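Local coordinates for extracellular solute-binding protein (PDB 3PU5) that probably binds a small solute, possibly a polyamine, outside the cytoplasm and hands it to a membrane transporter, at residues Lys310-Ser313 against Ala314-Leu318; Ala157-Leu160 against Ser161-Lys165; Asn20-His24 against Met25-Phe29. All coordinates share one frame; numbering follows the deposited sequence.

Contact 1. Residues Lys310-Ser313 against Ala314-Leu318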
loop_
_atom_site.group_PDB
_atom_site.type_symbol
_atom_site.label_atom_id
_atom_site.label_comp_id
_atom_site.label_asym_id
_atom_site.label_seq_id
_atom_site.Cartn_x
_atom_site.Cartn_y
_atom_site.Cartn_z
ATOM N N LYS A 310 -2.290 -14.985 8.541
ATOM C CA LYS A 310 -2.304 -16.389 8.923
ATOM C C LYS A 310 -0.937 -17.044 8.757
ATOM O O LYS A 310 -0.556 -17.899 9.550
ATOM C CB LYS A 310 -3.356 -17.156 8.115
ATOM C CG LYS A 310 -3.384 -18.652 8.416
ATOM C CD LYS A 310 -4.498 -19.378 7.655
ATOM C CE LYS A 310 -4.084 -19.733 6.231
ATOM N NZ LYS A 310 -5.132 -20.536 5.534
ATOM N N ASN A 311 -0.202 -16.641 7.726
ATOM C CA ASN A 311 1.049 -17.305 7.387
ATOM C C ASN A 311 2.284 -16.658 8.006
ATOM O O ASN A 311 3.378 -17.198 7.905
ATOM C CB ASN A 311 1.209 -17.390 5.863
ATOM C CG ASN A 311 0.290 -18.419 5.236
ATOM O OD1 ASN A 311 0.204 -18.532 4.011
ATOM N ND2 ASN A 311 -0.405 -19.175 6.073
HETATM N N MSE A 312 2.110 -15.509 8.652
HETATM C CA MSE A 312 3.246 -14.719 9.112
HETATM C C MSE A 312 4.170 -15.496 10.056
HETATM O O MSE A 312 5.382 -15.499 9.869
HETATM C CB MSE A 312 2.780 -13.410 9.758
HETATM C CG MSE A 312 3.903 -12.385 9.994
HETATM SE SE MSE A 312 4.959 -11.944 8.374
HETATM C CE MSE A 312 5.528 -10.122 8.844
ATOM N N SER A 313 3.600 -16.156 11.062
ATOM C CA SER A 313 4.399 -16.931 12.016
ATOM C C SER A 313 5.271 -17.987 11.338
ATOM O O SER A 313 6.478 -18.019 11.539
ATOM C CB SER A 313 3.503 -17.581 13.076
ATOM O OG SER A 313 2.740 -16.586 13.735
ATOM N N ALA A 314 4.658 -18.844 10.534
ATOM C CA ALA A 314 5.406 -19.861 9.804
ATOM C C ALA A 314 6.446 -19.244 8.871
ATOM O O ALA A 314 7.570 -19.731 8.779
ATOM C CB ALA A 314 4.468 -20.761 9.028
ATOM N N LEU A 315 6.065 -18.185 8.166
ATOM C CA LEU A 315 6.988 -17.499 7.257
ATOM C C LEU A 315 8.225 -17.002 8.006
ATOM O O LEU A 315 9.355 -17.193 7.557
ATOM C CB LEU A 315 6.280 -16.331 6.555
ATOM C CG LEU A 315 7.043 -15.579 5.456
ATOM C CD1 LEU A 315 7.547 -16.527 4.362
ATOM C CD2 LEU A 315 6.169 -14.469 4.863
ATOM N N LEU A 316 8.002 -16.362 9.148
ATOM C CA LEU A 316 9.087 -15.874 9.998
ATOM C C LEU A 316 10.009 -17.008 10.438
ATOM O O LEU A 316 11.232 -16.870 10.418
ATOM C CB LEU A 316 8.515 -15.177 11.234
ATOM C CG LEU A 316 7.768 -13.874 10.975
ATOM C CD1 LEU A 316 6.871 -13.527 12.149
ATOM C CD2 LEU A 316 8.756 -12.750 10.693
ATOM N N ASP A 317 9.404 -18.120 10.849
ATOM C CA ASP A 317 10.143 -19.316 11.249
ATOM C C ASP A 317 11.072 -19.791 10.128
ATOM O O ASP A 317 12.268 -19.989 10.346
ATOM C CB ASP A 317 9.177 -20.445 11.624
ATOM C CG ASP A 317 8.555 -20.253 13.002
ATOM O OD1 ASP A 317 9.050 -19.400 13.777
ATOM O OD2 ASP A 317 7.575 -20.968 13.320
ATOM N N LEU A 318 10.514 -19.976 8.934
ATOM C CA LEU A 318 11.294 -20.391 7.765
ATOM C C LEU A 318 12.403 -19.391 7.461
ATOM O O LEU A 318 13.532 -19.776 7.136
ATOM C CB LEU A 318 10.395 -20.532 6.540
ATOM C CG LEU A 318 9.645 -21.847 6.356
ATOM C CD1 LEU A 318 8.990 -21.860 4.993
ATOM C CD2 LEU A 318 10.594 -23.032 6.502
HETATM O O HOH W 1 1.666 -18.923 10.485
#
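Met312 and Leu316 meet one turn apart on helix 305-322, and three backbone bonds tie the same turns together. Leu315 N donates to Asn311 O at 2.9 Å with an N-H...O angle of 164°. Leu316 N donates to Met312 O, also at 2.9 Å. Asp317 N completes the series by donating to Ser313 O at 3.0 Å. Each of these carbonyls thus receives the amide four residues on.

The turn before them is different. Lys310 O and Ala314 N lie 5.4 Å apart, too far for a direct bond. A water sits between them. It donates to Lys310 O at 2.6 Å and accepts from Ala314 N at 3.0 Å. Both polar atoms are therefore satisfied, and the water stands in for the missing helical bond. The backbone at Asn311 (phi -94°, psi -7°) departs from regular helix values where the turn opens.

The side chains contribute apolar contacts. The chain of Met312, a selenomethionine, bends at its second torsion. It crosses Leu316 obliquely, with Met312 CG 3.8 Å from Leu316 CD1. Leu316 CG, turned beside its own backbone N, is brought over the preceding turn, 3.1 Å from Met312 O.

Leu315 is buried and also touches Leu150 and Ile174. Met312 and Leu316 reach the loop at Leu150 as well. Ser313 and Asp317 are exposed. This division is that of an amphipathic surface helix, with leucines and selenomethionine facing the protein and polar residues facing out. The bridged Lys310-Ala314 pair is a water-inserted helical turn.

Contact 2. Residues Ala157-Leu160 against Ser161-Lys165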
loop_
_atom_site.group_PDB
_atom_site.type_symbol
_atom_site.label_atom_id
_atom_site.label_comp_id
_atom_site.label_asym_id
_atom_site.label_seq_id
_atom_site.Cartn_x
_atom_site.Cartn_y
_atom_site.Cartn_z
ATOM N N ALA A 157 6.707 -9.532 3.439
ATOM C CA ALA A 157 5.803 -10.661 3.257
ATOM C C ALA A 157 5.158 -10.611 1.881
ATOM O O ALA A 157 4.982 -11.645 1.237
ATOM C CB ALA A 157 4.734 -10.685 4.346
ATOM N N GLU A 158 4.810 -9.406 1.436
ATOM C CA GLU A 158 4.141 -9.215 0.149
ATOM C C GLU A 158 5.025 -9.607 -1.039
ATOM O O GLU A 158 4.583 -10.318 -1.941
ATOM C CB GLU A 158 3.673 -7.760 -0.014
ATOM C CG GLU A 158 2.378 -7.388 0.746
ATOM C CD GLU A 158 2.573 -7.155 2.249
ATOM O OE1 GLU A 158 3.695 -7.370 2.765
ATOM O OE2 GLU A 158 1.585 -6.759 2.921
ATOM N N VAL A 159 6.263 -9.123 -1.052
ATOM C CA VAL A 159 7.190 -9.468 -2.128
ATOM C C VAL A 159 7.417 -10.980 -2.184
ATOM O O VAL A 159 7.361 -11.579 -3.254
ATOM C CB VAL A 159 8.533 -8.727 -1.989
ATOM C CG1 VAL A 159 9.463 -9.078 -3.152
ATOM C CG2 VAL A 159 8.290 -7.237 -1.957
ATOM N N LEU A 160 7.668 -11.591 -1.029
ATOM C CA LEU A 160 7.843 -13.046 -0.961
ATOM C C LEU A 160 6.617 -13.795 -1.493
ATOM O O LEU A 160 6.750 -14.816 -2.172
ATOM C CB LEU A 160 8.158 -13.489 0.469
ATOM C CG LEU A 160 9.552 -13.127 1.005
ATOM C CD1 LEU A 160 9.593 -13.239 2.518
ATOM C CD2 LEU A 160 10.623 -14.011 0.356
ATOM N N SER A 161 5.424 -13.284 -1.193
ATOM C CA SER A 161 4.199 -13.877 -1.734
ATOM C C SER A 161 4.235 -13.973 -3.257
ATOM O O SER A 161 3.772 -14.961 -3.835
ATOM C CB SER A 161 2.965 -13.090 -1.296
ATOM O OG SER A 161 2.632 -13.392 0.042
HETATM N N MSE A 162 4.766 -12.938 -3.909
HETATM C CA MSE A 162 4.913 -12.958 -5.361
HETATM C C MSE A 162 5.872 -14.058 -5.782
HETATM O O MSE A 162 5.680 -14.680 -6.833
HETATM C CB MSE A 162 5.450 -11.631 -5.898
HETATM C CG MSE A 162 4.415 -10.539 -6.071
HETATM SE SE MSE A 162 3.166 -10.796 -7.568
HETATM C CE MSE A 162 4.170 -12.072 -8.592
ATOM N N PHE A 163 6.926 -14.263 -4.990
ATOM C CA PHE A 163 7.864 -15.347 -5.277
ATOM C C PHE A 163 7.154 -16.703 -5.170
ATOM O O PHE A 163 7.377 -17.603 -5.980
ATOM C CB PHE A 163 9.076 -15.325 -4.339
ATOM C CG PHE A 163 10.032 -14.188 -4.583
ATOM C CD1 PHE A 163 9.873 -13.343 -5.662
ATOM C CD2 PHE A 163 11.115 -13.995 -3.733
ATOM C CE1 PHE A 163 10.762 -12.303 -5.885
ATOM C CE2 PHE A 163 12.015 -12.951 -3.940
ATOM C CZ PHE A 163 11.837 -12.104 -5.023
ATOM N N GLY A 164 6.302 -16.850 -4.161
ATOM C CA GLY A 164 5.532 -18.073 -4.012
ATOM C C GLY A 164 4.649 -18.331 -5.221
ATOM O O GLY A 164 4.485 -19.472 -5.648
ATOM N N LYS A 165 4.078 -17.270 -5.784
ATOM C CA LYS A 165 3.189 -17.401 -6.939
ATOM C C LYS A 165 3.955 -17.728 -8.228
ATOM O O LYS A 165 3.531 -18.574 -9.012
ATOM C CB LYS A 165 2.376 -16.126 -7.129
ATOM C CG LYS A 165 1.316 -16.208 -8.223
ATOM C CD LYS A 165 0.504 -14.915 -8.257
ATOM C CE LYS A 165 -0.176 -14.680 -9.606
ATOM N NZ LYS A 165 -0.761 -13.300 -9.687
#
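From Ala157 to Gly164 the backbone of helix 156-167 runs in alpha turns, with the amides of Ser161, Met162, Phe163 and Gly164 donating to the carbonyls of Ala157, Glu158, Val159 and Leu160. The bond from Gly164 N to Leu160 O is 2.9 Å long, while that from Met162 N to Glu158 O is 3.3 Å. Met162 N also makes a weak bond to Val159 O.

Ala157 O takes two donors from one residue. Ser161 N reaches it at 3.0 Å and Ser161 OG at 3.2 Å, from opposite faces of the carbonyl plane. The serine hydroxyl is swung beside its own backbone N (chi1 -77°), which turns it back to the preceding turn. This is the familiar intrahelical serine bond to the carbonyl four residues earlier. It gives the buried hydroxyl a partner within a helix packed between helix 305-322, helix 174-184 and strand 238-246; a weak bond to Tyr171 O adds to it.

Phe163 lies along the preceding turn. Val159 O stands 3.8 Å above one ring face, offset toward the rim. Leu160 CD2 approaches Phe163 CD2 obliquely at 4.1 Å. Val159 CG1 is 4.3 Å from Phe163 CZ. The buried carboxylate of Glu158 forms a salt bridge with Arg155. Leu160 O also accepts from Ser177 OG.

Contact 3. Residues Asn20-His24 against Met25-Phe29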
loop_
_atom_site.group_PDB
_atom_site.type_symbol
_atom_site.label_atom_id
_atom_site.label_comp_id
_atom_site.label_asym_id
_atom_site.label_seq_id
_atom_site.Cartn_x
_atom_site.Cartn_y
_atom_site.Cartn_z
ATOM N N ASN A 20 -2.068 15.806 3.564
ATOM C CA ASN A 20 -2.644 15.690 2.236
ATOM C C ASN A 20 -4.070 15.176 2.227
ATOM O O ASN A 20 -4.853 15.579 1.382
ATOM C CB ASN A 20 -1.721 14.919 1.299
ATOM C CG ASN A 20 -0.585 15.791 0.796
ATOM O OD1 ASN A 20 -0.772 16.582 -0.126
ATOM N ND2 ASN A 20 0.583 15.675 1.419
ATOM N N VAL A 21 -4.413 14.313 3.183
ATOM C CA VAL A 21 -5.806 13.942 3.381
ATOM C C VAL A 21 -6.629 15.180 3.724
ATOM O O VAL A 21 -7.725 15.356 3.214
ATOM C CB VAL A 21 -5.981 12.906 4.510
ATOM C CG1 VAL A 21 -7.466 12.734 4.825
ATOM C CG2 VAL A 21 -5.353 11.564 4.116
ATOM N N ARG A 22 -6.092 16.033 4.594
ATOM C CA ARG A 22 -6.782 17.263 4.982
ATOM C C ARG A 22 -6.966 18.175 3.773
ATOM O O ARG A 22 -8.063 18.648 3.493
ATOM C CB ARG A 22 -6.008 18.008 6.078
ATOM C CG ARG A 22 -6.734 19.269 6.573
ATOM C CD ARG A 22 -5.934 20.052 7.614
ATOM N NE ARG A 22 -5.811 19.324 8.879
ATOM C CZ ARG A 22 -4.651 18.961 9.421
ATOM N NH1 ARG A 22 -3.509 19.265 8.813
ATOM N NH2 ARG A 22 -4.631 18.303 10.575
ATOM N N LYS A 23 -5.876 18.406 3.055
ATOM C CA LYS A 23 -5.876 19.314 1.912
ATOM C C LYS A 23 -6.759 18.839 0.751
ATOM O O LYS A 23 -7.477 19.634 0.120
ATOM C CB LYS A 23 -4.437 19.495 1.427
ATOM C CG LYS A 23 -4.252 20.527 0.327
ATOM C CD LYS A 23 -2.781 20.628 -0.055
ATOM C CE LYS A 23 -2.511 21.790 -0.999
ATOM N NZ LYS A 23 -1.083 21.796 -1.452
ATOM N N HIS A 24 -6.707 17.544 0.463
ATOM C CA HIS A 24 -7.320 17.034 -0.765
ATOM C C HIS A 24 -8.613 16.254 -0.578
ATOM O O HIS A 24 -9.334 15.990 -1.548
ATOM C CB HIS A 24 -6.296 16.223 -1.561
ATOM C CG HIS A 24 -5.098 17.024 -1.958
ATOM N ND1 HIS A 24 -5.172 18.072 -2.850
ATOM C CD2 HIS A 24 -3.807 16.961 -1.557
ATOM C CE1 HIS A 24 -3.974 18.607 -2.995
ATOM N NE2 HIS A 24 -3.127 17.952 -2.220
HETATM N N MSE A 25 -8.912 15.887 0.667
HETATM C CA MSE A 25 -10.145 15.162 0.950
HETATM C C MSE A 25 -11.038 15.889 1.957
HETATM O O MSE A 25 -12.186 16.195 1.655
HETATM C CB MSE A 25 -9.824 13.743 1.425
HETATM C CG MSE A 25 -9.035 12.930 0.393
HETATM SE SE MSE A 25 -8.635 11.115 0.986
HETATM C CE MSE A 25 -8.261 10.333 -0.776
ATOM N N ALA A 26 -10.504 16.165 3.145
ATOM C CA ALA A 26 -11.287 16.776 4.223
ATOM C C ALA A 26 -11.749 18.198 3.894
ATOM O O ALA A 26 -12.932 18.502 3.992
ATOM C CB ALA A 26 -10.516 16.756 5.528
ATOM N N GLU A 27 -10.820 19.063 3.487
ATOM C CA GLU A 27 -11.162 20.460 3.204
ATOM C C GLU A 27 -12.150 20.639 2.037
ATOM O O GLU A 27 -13.166 21.314 2.192
ATOM C CB GLU A 27 -9.906 21.321 3.031
ATOM C CG GLU A 27 -9.206 21.656 4.353
ATOM C CD GLU A 27 -7.805 22.240 4.164
ATOM O OE1 GLU A 27 -7.411 22.499 3.009
ATOM O OE2 GLU A 27 -7.091 22.445 5.172
ATOM N N PRO A 28 -11.867 20.026 0.870
ATOM C CA PRO A 28 -12.823 20.113 -0.244
ATOM C C PRO A 28 -14.208 19.584 0.112
ATOM O O PRO A 28 -15.212 20.168 -0.296
ATOM C CB PRO A 28 -12.185 19.228 -1.319
ATOM C CG PRO A 28 -10.719 19.295 -1.022
ATOM C CD PRO A 28 -10.633 19.322 0.479
ATOM N N PHE A 29 -14.260 18.493 0.867
ATOM C CA PHE A 29 -15.534 17.923 1.280
ATOM C C PHE A 29 -16.319 18.883 2.167
ATOM O O PHE A 29 -17.526 19.051 1.989
ATOM C CB PHE A 29 -15.322 16.610 2.027
ATOM C CG PHE A 29 -16.595 16.002 2.546
ATOM C CD1 PHE A 29 -17.486 15.397 1.677
ATOM C CD2 PHE A 29 -16.901 16.045 3.901
ATOM C CE1 PHE A 29 -18.667 14.840 2.152
ATOM C CE2 PHE A 29 -18.060 15.491 4.380
ATOM C CZ PHE A 29 -18.951 14.885 3.505
HETATM O O HOH W 2 -7.920 22.344 0.584
#
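Arg22 O and Glu27 N are joined by a 2.8 Å hydrogen bond that spans five residues, not the usual four. Val21 O is shared between two successive amides. Met25 N donates to it at 2.9 Å from above the carbonyl plane, with an N-H...O angle of 139°. Ala26 N donates to it at 2.9 Å and lies in that plane, at a straighter 167°. The chain thus passes from four-residue to five-residue bonding at Val21 O.

Pro28 follows the wide turn and has no N-H to give. Its CD lies instead against Lys23 O, at 3.2 Å. Lys23 O, passed over by Glu27 N and with no N-H to receive from Pro28, is served by a water. The same water donates by a short bond to Glu27 OE1.

The carboxylate of Glu27 meets the aliphatic part of Arg22. Glu27 is extended beyond CG and lies over Arg22 O. Its OE2 is 3.5 Å from Arg22 CG. Arg22 NE and Glu27 OE2 stay 5.0 Å apart, not in contact, and any attraction between these opposite charges is probably weak.

Apolar and ring packing completes the turn. Lys23 CG stands over the centre of the His24 ring, 3.8 Å above it. Val21 CG1 lies 4.3 Å from Met25 CB. Val21 also packs on Leu39 and Phe271, and Ala26 on Val37, which set this helix face against strand 36-41 and helix 265-275.

The axes of 20-24 and 25-29 differ by 22°. A wide pi-type turn leading into a proline kink is a recognised form of helix bend. Here it lies in the crossover helix of the beta-alpha-beta unit formed by strand 7-12, helix 15-33 and strand 36-41.

Overall arrangement
Along the chain contact 3 comes first, on helix 15-33, then contact 2, on helix 156-167, and last contact 1, on helix 305-322. Contacts 1 and 2 are neighbours, with centres about 13 Å apart. Their helices pack directly: Leu315 CD2 is 4.1 Å from Ala157 CB, and Leu315 CD1 also meets Leu160 CD1. The C-terminal helix thus covers a helix from mid-chain. Contact 3 lies on the opposite side of the chain's centre, about 38 Å from contact 1 and about 34 Å from contact 2, centre to centre. It touches neither. This separation is consistent with the two-lobed build of periplasmic binding proteins, in which solute is bound between the lobes.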